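Local coordinates for extracellular solute-binding protein, family 5 (Chelativorans sp., PDB 6WM6) that binds EDTA in the periplasm as the solute-binding protein EppA, probably delivering its ligand to an ABC transporter for uptake, at residues Q141-C146 with G156-E161; V274-G279 with L530-I535; I58-V63 with F209-V214. All coordinates share one frame; numbering follows the deposited sequence. Where two conformers were deposited one is given.

In the fold
The three contacts do not touch one another. Contacts 1 and 2 sit on opposite sides of the chain's centre, their centres about 35 Å apart. Contact 2 is buried and joins two strands distant in sequence, 274-275 and 524-537. Contacts 1 and 3 are nearer each other, with about 6 Å between nearest atoms. Helix 202-212 relates these two: its end packs in contact 3, while its Tyr206 bonds to Gln141 of contact 1. Contact 3 stands about 25 Å, centre to centre, from contact 2. A sulfate sits at contact 1, and a 1,2-ethanediol lies about 4 Å from the side chain of Tyr276 in contact 2; both probably came from the crystallisation liquor.

Contact 1. Residues Q141-C146 with G156-E161; sequences QNRRDC and GHDFIE. With SO4 (sulfate ion), chain D.
Arg144 sets the edge of its guanidinium group against two backbone carbonyls. Arg144 NH1 donates to Asp158 O at 2.9 Å, nearly straight at 168° and onto a lone pair in the carbonyl plane. Arg144 NH2 donates to Ile160 O at 2.8 Å, in a more bent bond tilted from that carbonyl's plane. Both oxygens lie close to the guanidinium plane, which fixes its rotation. A bend at chi3 (-59°) helps turn the group so that Asn142 CB lies over one face, toward its rim. Trp138 NE1 is a second partner of Ile160 O.

Gln141 and His157 run side by side and point the same way, with Gln141 CB 3.6 Å from His157 CB. Gln141 CG sits over one face of the imidazole, toward its rim. The amide and ring planes are almost perpendicular, 87° apart. The ring is held at both nitrogens, ND1 by Ser154 O and NE2 by Phe187 N.

Asp158 CB lies against Asn142 O at 3.3 Å. Asp158 OD2 takes a hydrogen bond from a water that also bonds to Arg143 NE and to the sulfate. Arg143 NH2 donates to sulfate O1 at 2.8 Å, edge-on and in the guanidinium plane. The sulfate probably came from the crystallisation liquor. Ser154 N, Tyr155 N and Gln473 NE2 also bind it.

Asn142 OD1 accepts from Arg144 N at 2.8 Å and from Asp145 N at 3.0 Å. Asn142 ND2 donates to Asp145 OD2, on the anti lone pair. Arg143 leaves helical geometry with positive phi. Asn142 thus forms an Asx turn where helix 131-141 ends, and Arg144 ties it to the 3-10 segment 157-159 and the first residue of strand 160-165, within this chain an outermost strand of an antiparallel four-stranded sheet.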
loop_
_atom_site.group_PDB
_atom_site.type_symbol
_atom_site.label_atom_id
_atom_site.label_comp_id
_atom_site.label_asym_id
_atom_site.label_seq_id
_atom_site.Cartn_x
_atom_site.Cartn_y
_atom_site.Cartn_z
ATOM N N GLN A 141 -9.310 8.189 -15.619
ATOM C CA GLN A 141 -9.312 6.929 -14.886
ATOM C C GLN A 141 -10.352 5.927 -15.360
ATOM O O GLN A 141 -10.315 4.781 -14.894
ATOM C CB GLN A 141 -9.561 7.185 -13.393
ATOM C CG GLN A 141 -8.562 8.100 -12.702
ATOM C CD GLN A 141 -7.136 7.600 -12.786
ATOM O OE1 GLN A 141 -6.782 6.554 -12.213
ATOM N NE2 GLN A 141 -6.304 8.324 -13.517
ATOM N N ASN A 142 -11.283 6.318 -16.216
ATOM C CA ASN A 142 -12.467 5.481 -16.473
ATOM C C ASN A 142 -12.296 4.482 -17.610
ATOM O O ASN A 142 -13.260 3.778 -17.925
ATOM C CB ASN A 142 -13.727 6.331 -16.666
ATOM C CG ASN A 142 -13.746 7.109 -17.966
ATOM O OD1 ASN A 142 -13.002 6.817 -18.907
ATOM N ND2 ASN A 142 -14.621 8.094 -18.038
ATOM N N ARG A 143 -11.115 4.413 -18.231
ATOM C CA ARG A 143 -10.779 3.438 -19.265
ATOM C C ARG A 143 -11.437 3.726 -20.609
ATOM O O ARG A 143 -11.141 3.044 -21.599
ATOM C CB ARG A 143 -11.178 2.018 -18.829
ATOM C CG ARG A 143 -10.545 1.529 -17.543
ATOM C CD ARG A 143 -9.070 1.254 -17.729
ATOM N NE ARG A 143 -8.478 0.482 -16.634
ATOM C CZ ARG A 143 -7.171 0.272 -16.508
ATOM N NH1 ARG A 143 -6.337 0.775 -17.416
ATOM N NH2 ARG A 143 -6.690 -0.433 -15.497
ATOM N N ARG A 144 -12.324 4.718 -20.676
ATOM C CA ARG A 144 -13.086 4.977 -21.897
ATOM C C ARG A 144 -12.717 6.289 -22.570
ATOM O O ARG A 144 -12.398 6.299 -23.764
ATOM C CB ARG A 144 -14.590 4.972 -21.589
ATOM C CG ARG A 144 -15.110 3.634 -21.124
ATOM C CD ARG A 144 -16.616 3.660 -20.920
ATOM N NE ARG A 144 -17.027 4.656 -19.927
ATOM C CZ ARG A 144 -17.104 4.424 -18.615
ATOM N NH1 ARG A 144 -16.764 3.240 -18.125
ATOM N NH2 ARG A 144 -17.495 5.390 -17.810
ATOM N N ASP A 145 -12.739 7.402 -21.839
ATOM C CA ASP A 145 -12.526 8.709 -22.452
ATOM C C ASP A 145 -11.063 9.009 -22.769
ATOM O O ASP A 145 -10.800 9.917 -23.565
ATOM C CB ASP A 145 -13.113 9.799 -21.541
ATOM C CG ASP A 145 -14.634 9.813 -21.552
ATOM O OD1 ASP A 145 -15.213 10.177 -22.599
ATOM O OD2 ASP A 145 -15.264 9.451 -20.538
ATOM N N CYS A 146 -10.116 8.274 -22.193
ATOM C CA CYS A 146 -8.684 8.487 -22.438
ATOM C C CYS A 146 -7.983 7.137 -22.431
ATOM O O CYS A 146 -7.230 6.813 -21.506
ATOM C CB CYS A 146 -8.065 9.408 -21.377
ATOM S SG CYS A 146 -6.235 9.644 -21.554
ATOM N N GLY A 156 -12.620 1.546 -9.739
ATOM C CA GLY A 156 -14.030 1.821 -9.748
ATOM C C GLY A 156 -14.441 3.070 -10.482
ATOM O O GLY A 156 -15.637 3.278 -10.654
ATOM N N HIS A 157 -13.501 3.928 -10.908
ATOM C CA HIS A 157 -13.909 5.118 -11.642
ATOM C C HIS A 157 -14.656 4.732 -12.913
ATOM O O HIS A 157 -15.544 5.465 -13.365
ATOM C CB HIS A 157 -12.706 6.026 -11.966
ATOM C CG HIS A 157 -12.154 6.748 -10.771
ATOM N ND1 HIS A 157 -11.064 6.277 -10.063
ATOM C CD2 HIS A 157 -12.549 7.885 -10.139
ATOM C CE1 HIS A 157 -10.812 7.100 -9.051
ATOM N NE2 HIS A 157 -11.687 8.087 -9.083
ATOM N N ASP A 158 -14.332 3.569 -13.490
ATOM C CA ASP A 158 -15.035 3.103 -14.677
ATOM C C ASP A 158 -16.493 2.732 -14.399
ATOM O O ASP A 158 -17.278 2.615 -15.358
ATOM C CB ASP A 158 -14.290 1.958 -15.383
ATOM C CG ASP A 158 -13.960 0.792 -14.487
ATOM O OD1 ASP A 158 -14.106 0.854 -13.261
ATOM O OD2 ASP A 158 -13.517 -0.252 -15.037
ATOM N N PHE A 159 -16.878 2.529 -13.144
ATOM C CA PHE A 159 -18.268 2.246 -12.799
ATOM C C PHE A 159 -19.129 3.506 -12.820
ATOM O O PHE A 159 -20.357 3.399 -12.798
ATOM C CB PHE A 159 -18.383 1.623 -11.404
ATOM C CG PHE A 159 -17.951 0.185 -11.316
ATOM C CD1 PHE A 159 -16.678 -0.210 -11.698
ATOM C CD2 PHE A 159 -18.816 -0.775 -10.803
ATOM C CE1 PHE A 159 -16.285 -1.545 -11.591
ATOM C CE2 PHE A 159 -18.430 -2.100 -10.702
ATOM C CZ PHE A 159 -17.160 -2.479 -11.089
ATOM N N ILE A 160 -18.518 4.690 -12.826
ATOM C CA ILE A 160 -19.262 5.934 -13.007
ATOM C C ILE A 160 -19.515 6.108 -14.503
ATOM O O ILE A 160 -18.577 6.176 -15.309
ATOM C CB ILE A 160 -18.496 7.131 -12.424
ATOM C CG1 ILE A 160 -18.420 7.018 -10.890
ATOM C CG2 ILE A 160 -19.142 8.459 -12.862
ATOM C CD1 ILE A 160 -17.518 8.063 -10.243
ATOM N N GLU A 161 -20.782 6.153 -14.882
ATOM C CA GLU A 161 -21.182 6.273 -16.278
ATOM C C GLU A 161 -21.438 7.708 -16.705
ATOM O O GLU A 161 -21.142 8.065 -17.861
ATOM C CB GLU A 161 -22.461 5.449 -16.505
ATOM C CG GLU A 161 -22.895 5.334 -17.949
ATOM C CD GLU A 161 -24.057 4.377 -18.110
ATOM O OE1 GLU A 161 -24.973 4.413 -17.263
ATOM O OE2 GLU A 161 -24.041 3.580 -19.070
HETATM S S SO4 D . -9.114 -1.899 -12.464
HETATM O O1 SO4 D . -8.349 -1.033 -13.379
HETATM O O2 SO4 D . -9.140 -1.295 -11.129
HETATM O O3 SO4 D . -8.462 -3.200 -12.322
HETATM O O4 SO4 D . -10.478 -2.051 -12.956
HETATM O O HOH W 1 -10.862 -1.002 -15.337
HETATM O O HOH W 2 -19.404 6.761 -19.419
#

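Contact 2. Residues V274-G279 with L530-I535; sequences VIYPQG and LPTALI
Tyr276 slants across Thr532, Ala533 and Leu534. Its CG is anti to the backbone N (chi1 -164°). From there the ring runs from Ala533 and Leu534 toward Thr532. Tyr276 CB is 4.1 Å from Ala533 O. Tyr276 CD1 is 3.4 Å from Ala533 O and 3.7 Å from Leu534 CD1. Tyr276 CE1 comes to 4.0 Å from Leu534 CB. At the tip, Tyr276 OH rests 3.6 Å from Thr532 CG2 and hydrogen-bonds to Asp545 OD1. The other oxygen of Asp545 bonds to Thr532 OG1, so one carboxylate holds both side chains. A water lies 3.3 Å above the centre of one face of the Tyr276 ring. It donates to Pro277 O and accepts from Ala533 N. An alanine here is likely to leave Asp545 OD1 without this partner and to open a gap beside Leu534.

Ahead of the tyrosine the two chains pair as antiparallel strands. Ile275 and Ile535 form a hydrogen-bonded pair: Ile275 N to Ile535 O is 2.9 Å and Ile535 N to Ile275 O is 3.0 Å. Their side chains meet on one face of the sheet, where Leu264 of helix 263-268 touches both. Val274 CG1 packs on Leu534 CD1. Beyond Tyr276, Pro277 still touches Ala533, and waters bridge Pro277 O and Gly279 N to Pro531 O. The chemistry thus changes along the contact, from direct strand pairing and apolar packing to water-mediated links between backbones.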
loop_
_atom_site.group_PDB
_atom_site.type_symbol
_atom_site.label_atom_id
_atom_site.label_comp_id
_atom_site.label_asym_id
_atom_site.label_seq_id
_atom_site.Cartn_x
_atom_site.Cartn_y
_atom_site.Cartn_z
ATOM N N VAL A 274 12.943 13.617 10.098
ATOM C CA VAL A 274 11.966 12.532 10.087
ATOM C C VAL A 274 12.451 11.498 9.080
ATOM O O VAL A 274 12.851 11.855 7.964
ATOM C CB VAL A 274 10.578 12.993 9.627
ATOM C CG1 VAL A 274 9.549 11.856 9.779
ATOM C CG2 VAL A 274 10.139 14.232 10.374
ATOM N N ILE A 275 12.371 10.229 9.457
ATOM C CA ILE A 275 12.608 9.119 8.540
ATOM C C ILE A 275 11.470 8.118 8.707
ATOM O O ILE A 275 10.865 8.015 9.783
ATOM C CB ILE A 275 13.985 8.471 8.737
ATOM C CG1 ILE A 275 14.095 7.761 10.089
ATOM C CG2 ILE A 275 15.087 9.531 8.607
ATOM C CD1 ILE A 275 15.369 6.964 10.258
ATOM N N TYR A 276 11.207 7.348 7.653
ATOM C CA TYR A 276 10.122 6.345 7.641
ATOM C C TYR A 276 10.592 5.118 6.867
ATOM O O TYR A 276 10.008 4.736 5.846
ATOM C CB TYR A 276 8.862 6.956 7.031
ATOM C CG TYR A 276 7.561 6.208 7.270
ATOM C CD1 TYR A 276 7.110 5.953 8.542
ATOM C CD2 TYR A 276 6.752 5.822 6.208
ATOM C CE1 TYR A 276 5.874 5.334 8.776
ATOM C CE2 TYR A 276 5.539 5.181 6.422
ATOM C CZ TYR A 276 5.129 4.933 7.698
ATOM O OH TYR A 276 3.911 4.326 7.910
ATOM N N PRO A 277 11.641 4.461 7.345
ATOM C CA PRO A 277 12.210 3.340 6.581
ATOM C C PRO A 277 11.291 2.134 6.583
ATOM O O PRO A 277 10.532 1.890 7.527
ATOM C CB PRO A 277 13.511 3.029 7.329
ATOM C CG PRO A 277 13.243 3.465 8.738
ATOM C CD PRO A 277 12.400 4.733 8.577
ATOM N N GLN A 278 11.386 1.347 5.511
ATOM C CA GLN A 278 10.665 0.077 5.439
ATOM C C GLN A 278 11.603 -1.034 5.892
ATOM O O GLN A 278 12.827 -0.904 5.821
ATOM C CB GLN A 278 10.148 -0.170 4.020
ATOM C CG GLN A 278 9.020 0.785 3.603
ATOM C CD GLN A 278 8.115 0.228 2.506
ATOM O OE1 GLN A 278 8.213 -0.940 2.134
ATOM N NE2 GLN A 278 7.222 1.070 1.994
ATOM N N GLY A 279 11.029 -2.117 6.391
ATOM C CA GLY A 279 11.845 -3.227 6.856
ATOM C C GLY A 279 12.724 -2.892 8.046
ATOM O O GLY A 279 13.928 -3.170 8.038
ATOM N N LEU A 530 4.282 -6.264 7.921
ATOM C CA LEU A 530 5.516 -5.552 8.161
ATOM C C LEU A 530 5.323 -4.525 9.265
ATOM O O LEU A 530 4.268 -3.908 9.366
ATOM C CB LEU A 530 5.985 -4.817 6.904
ATOM C CG LEU A 530 6.655 -5.655 5.813
ATOM C CD1 LEU A 530 5.732 -6.643 5.156
ATOM C CD2 LEU A 530 7.240 -4.713 4.753
ATOM N N PRO A 531 6.342 -4.272 10.069
ATOM C CA PRO A 531 6.277 -3.131 10.992
ATOM C C PRO A 531 6.612 -1.840 10.278
ATOM O O PRO A 531 7.535 -1.771 9.472
ATOM C CB PRO A 531 7.352 -3.468 12.034
ATOM C CG PRO A 531 8.370 -4.269 11.262
ATOM C CD PRO A 531 7.576 -5.079 10.245
ATOM N N THR A 532 5.876 -0.805 10.590
ATOM C CA THR A 532 6.293 0.526 10.204
ATOM C C THR A 532 7.344 1.046 11.193
ATOM O O THR A 532 7.527 0.517 12.293
ATOM C CB THR A 532 5.123 1.503 10.228
ATOM O OG1 THR A 532 4.723 1.669 11.598
ATOM C CG2 THR A 532 3.942 1.028 9.411
ATOM N N ALA A 533 8.039 2.106 10.800
ATOM C CA ALA A 533 8.946 2.779 11.727
ATOM C C ALA A 533 9.017 4.250 11.340
ATOM O O ALA A 533 9.658 4.609 10.348
ATOM C CB ALA A 533 10.332 2.138 11.694
ATOM N N LEU A 534 8.392 5.095 12.136
ATOM C CA LEU A 534 8.482 6.549 12.003
ATOM C C LEU A 534 9.395 7.034 13.112
ATOM O O LEU A 534 9.079 6.889 14.286
ATOM C CB LEU A 534 7.097 7.168 12.145
ATOM C CG LEU A 534 6.989 8.668 11.960
ATOM C CD1 LEU A 534 7.303 9.097 10.542
ATOM C CD2 LEU A 534 5.581 9.116 12.381
ATOM N N ILE A 535 10.552 7.573 12.740
ATOM C CA ILE A 535 11.604 7.946 13.682
ATOM C C ILE A 535 11.904 9.413 13.421
ATOM O O ILE A 535 12.157 9.801 12.267
ATOM C CB ILE A 535 12.854 7.074 13.494
ATOM C CG1 ILE A 535 12.493 5.581 13.491
ATOM C CG2 ILE A 535 13.877 7.360 14.622
ATOM C CD1 ILE A 535 13.646 4.648 13.119
HETATM O O HOH W 3 7.950 2.699 7.880
HETATM O O HOH W 4 10.040 -0.407 9.046
HETATM O O HOH W 5 8.035 -1.757 6.815
#

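Contact 3. Residues I58-V63 with F209-V214; sequences ITNWNV and FLSNEV
The last turn of helix 202-212 meets the loop between strand 49-54 and helix 71-77, and Trp61 and Ser211 make the direct hydrogen bond between them. Trp61 N donates to Ser211 O at 2.9 Å, in the carbonyl plane and on a lone pair. Asn60 CA also approaches this oxygen, 3.3 Å from Ser211 O, in a CA-H...O contact.

The indole of Trp61 is covered on both faces. Ile58 CG2 sits over the centre of one, 3.3 Å above the plane. Val214 CA lies over the opposite face in a CH-pi contact, 4.0 Å from the centroid of the five-membered ring of Trp61. Val214 CG2 adds an apolar touch at Trp61 CZ2. Phe227 of strand 222-228 meets the indole edge-to-face.

The loop contains an Asx turn: Asn60 OD1 accepts from Asn62 N at 2.8 Å. With chi1 at -174° the side chain of Asn60 extends away from its own N, and the amide lies beside Ser211, with Asn60 ND2 3.7 Å from Ser211 CB. A water accepts from Asn60 ND2 and donates to Ser211 OG. That hydroxyl is also bonded to Tyr206 O. Asn62 CB lies 3.5 Å from Leu210 O, while Asn62 OD1 bonds to Thr64 OG1. Another water donates to both Thr59 O and Asn212 O.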
loop_
_atom_site.group_PDB
_atom_site.type_symbol
_atom_site.label_atom_id
_atom_site.label_comp_id
_atom_site.label_asym_id
_atom_site.label_seq_id
_atom_site.Cartn_x
_atom_site.Cartn_y
_atom_site.Cartn_z
ATOM N N ILE A 58 12.416 11.510 -7.455
ATOM C CA ILE A 58 11.129 11.816 -8.071
ATOM C C ILE A 58 11.366 12.026 -9.565
ATOM O O ILE A 58 11.947 13.039 -9.977
ATOM C CB ILE A 58 10.481 13.072 -7.473
ATOM C CG1 ILE A 58 10.408 13.006 -5.947
ATOM C CG2 ILE A 58 9.090 13.268 -8.086
ATOM C CD1 ILE A 58 9.544 11.910 -5.421
ATOM N N THR A 59 10.897 11.088 -10.386
ATOM C CA THR A 59 10.907 11.244 -11.835
ATOM C C THR A 59 9.510 11.317 -12.425
ATOM O O THR A 59 9.371 11.602 -13.618
ATOM C CB THR A 59 11.675 10.089 -12.500
ATOM O OG1 THR A 59 11.125 8.844 -12.077
ATOM C CG2 THR A 59 13.143 10.159 -12.100
ATOM N N ASN A 60 8.486 11.088 -11.618
ATOM C CA ASN A 60 7.088 11.140 -12.033
ATOM C C ASN A 60 6.329 11.722 -10.850
ATOM O O ASN A 60 6.462 11.232 -9.731
ATOM C CB ASN A 60 6.586 9.733 -12.389
ATOM C CG ASN A 60 5.182 9.737 -12.969
ATOM O OD1 ASN A 60 4.241 10.298 -12.377
ATOM N ND2 ASN A 60 5.012 9.082 -14.097
ATOM N N TRP A 61 5.566 12.785 -11.098
ATOM C CA TRP A 61 4.903 13.552 -10.072
ATOM C C TRP A 61 3.426 13.213 -9.962
ATOM O O TRP A 61 2.718 13.859 -9.184
ATOM C CB TRP A 61 5.057 15.049 -10.346
ATOM C CG TRP A 61 6.460 15.503 -10.197
ATOM C CD1 TRP A 61 7.426 15.507 -11.163
ATOM C CD2 TRP A 61 7.058 16.020 -9.008
ATOM N NE1 TRP A 61 8.599 15.991 -10.637
ATOM C CE2 TRP A 61 8.398 16.307 -9.317
ATOM C CE3 TRP A 61 6.594 16.261 -7.711
ATOM C CZ2 TRP A 61 9.280 16.834 -8.372
ATOM C CZ3 TRP A 61 7.468 16.782 -6.784
ATOM C CH2 TRP A 61 8.796 17.061 -7.118
ATOM N N ASN A 62 2.967 12.203 -10.696
ATOM C CA ASN A 62 1.554 11.854 -10.798
ATOM C C ASN A 62 1.355 10.488 -10.153
ATOM O O ASN A 62 1.547 9.445 -10.789
ATOM C CB ASN A 62 1.148 11.870 -12.272
ATOM C CG ASN A 62 -0.287 11.477 -12.496
ATOM O OD1 ASN A 62 -1.020 11.092 -11.563
ATOM N ND2 ASN A 62 -0.720 11.584 -13.767
ATOM N N VAL A 63 0.940 10.491 -8.890
ATOM C CA VAL A 63 0.848 9.246 -8.124
ATOM C C VAL A 63 -0.173 8.290 -8.709
ATOM O O VAL A 63 -0.129 7.084 -8.429
ATOM C CB VAL A 63 0.563 9.553 -6.639
ATOM C CG1 VAL A 63 -0.879 9.957 -6.416
ATOM C CG2 VAL A 63 0.941 8.351 -5.776
ATOM N N PHE A 209 2.397 16.569 -18.971
ATOM C CA PHE A 209 2.355 17.710 -18.052
ATOM C C PHE A 209 2.279 17.296 -16.585
ATOM O O PHE A 209 3.106 17.723 -15.773
ATOM C CB PHE A 209 1.180 18.622 -18.425
ATOM C CG PHE A 209 0.936 19.742 -17.460
ATOM C CD1 PHE A 209 1.889 20.754 -17.278
ATOM C CD2 PHE A 209 -0.249 19.807 -16.745
ATOM C CE1 PHE A 209 1.638 21.787 -16.387
ATOM C CE2 PHE A 209 -0.491 20.848 -15.846
ATOM C CZ PHE A 209 0.461 21.835 -15.678
ATOM N N LEU A 210 1.302 16.466 -16.208
ATOM C CA LEU A 210 1.110 16.156 -14.801
ATOM C C LEU A 210 2.134 15.156 -14.284
ATOM O O LEU A 210 2.363 15.103 -13.072
ATOM C CB LEU A 210 -0.302 15.611 -14.558
ATOM C CG LEU A 210 -1.436 16.623 -14.748
ATOM C CD1 LEU A 210 -2.781 15.962 -14.557
ATOM C CD2 LEU A 210 -1.286 17.802 -13.782
ATOM N N SER A 211 2.756 14.373 -15.158
ATOM C CA SER A 211 3.711 13.352 -14.756
ATOM C C SER A 211 5.141 13.866 -14.757
ATOM O O SER A 211 5.879 13.656 -13.798
ATOM C CB SER A 211 3.595 12.140 -15.688
ATOM O OG SER A 211 2.335 11.506 -15.540
ATOM N N ASN A 212 5.558 14.535 -15.831
ATOM C CA ASN A 212 6.963 14.873 -16.003
ATOM C C ASN A 212 7.355 16.212 -15.413
ATOM O O ASN A 212 8.529 16.393 -15.081
ATOM C CB ASN A 212 7.329 14.887 -17.494
ATOM C CG ASN A 212 7.096 13.556 -18.164
ATOM O OD1 ASN A 212 7.196 12.504 -17.538
ATOM N ND2 ASN A 212 6.778 13.597 -19.452
ATOM N N GLU A 213 6.438 17.158 -15.308
ATOM C CA GLU A 213 6.778 18.491 -14.845
ATOM C C GLU A 213 6.711 18.587 -13.331
ATOM O O GLU A 213 5.822 18.014 -12.702
ATOM C CB GLU A 213 5.837 19.533 -15.441
ATOM C CG GLU A 213 5.842 19.612 -16.963
ATOM C CD GLU A 213 7.224 19.890 -17.526
ATOM O OE1 GLU A 213 7.662 19.139 -18.424
ATOM O OE2 GLU A 213 7.875 20.852 -17.063
ATOM N N VAL A 214 7.648 19.318 -12.751
ATOM C CA VAL A 214 7.537 19.657 -11.324
ATOM C C VAL A 214 6.298 20.521 -11.155
ATOM O O VAL A 214 6.141 21.530 -11.877
ATOM C CB VAL A 214 8.797 20.405 -10.858
ATOM C CG1 VAL A 214 8.699 20.717 -9.364
ATOM C CG2 VAL A 214 10.053 19.580 -11.146
HETATM O O HOH W 6 10.505 14.452 -14.419
HETATM O O HOH W 7 7.576 11.014 -15.560
HETATM O O HOH W 8 3.084 8.791 -16.355
HETATM O O HOH W 9 1.476 16.204 -10.872
#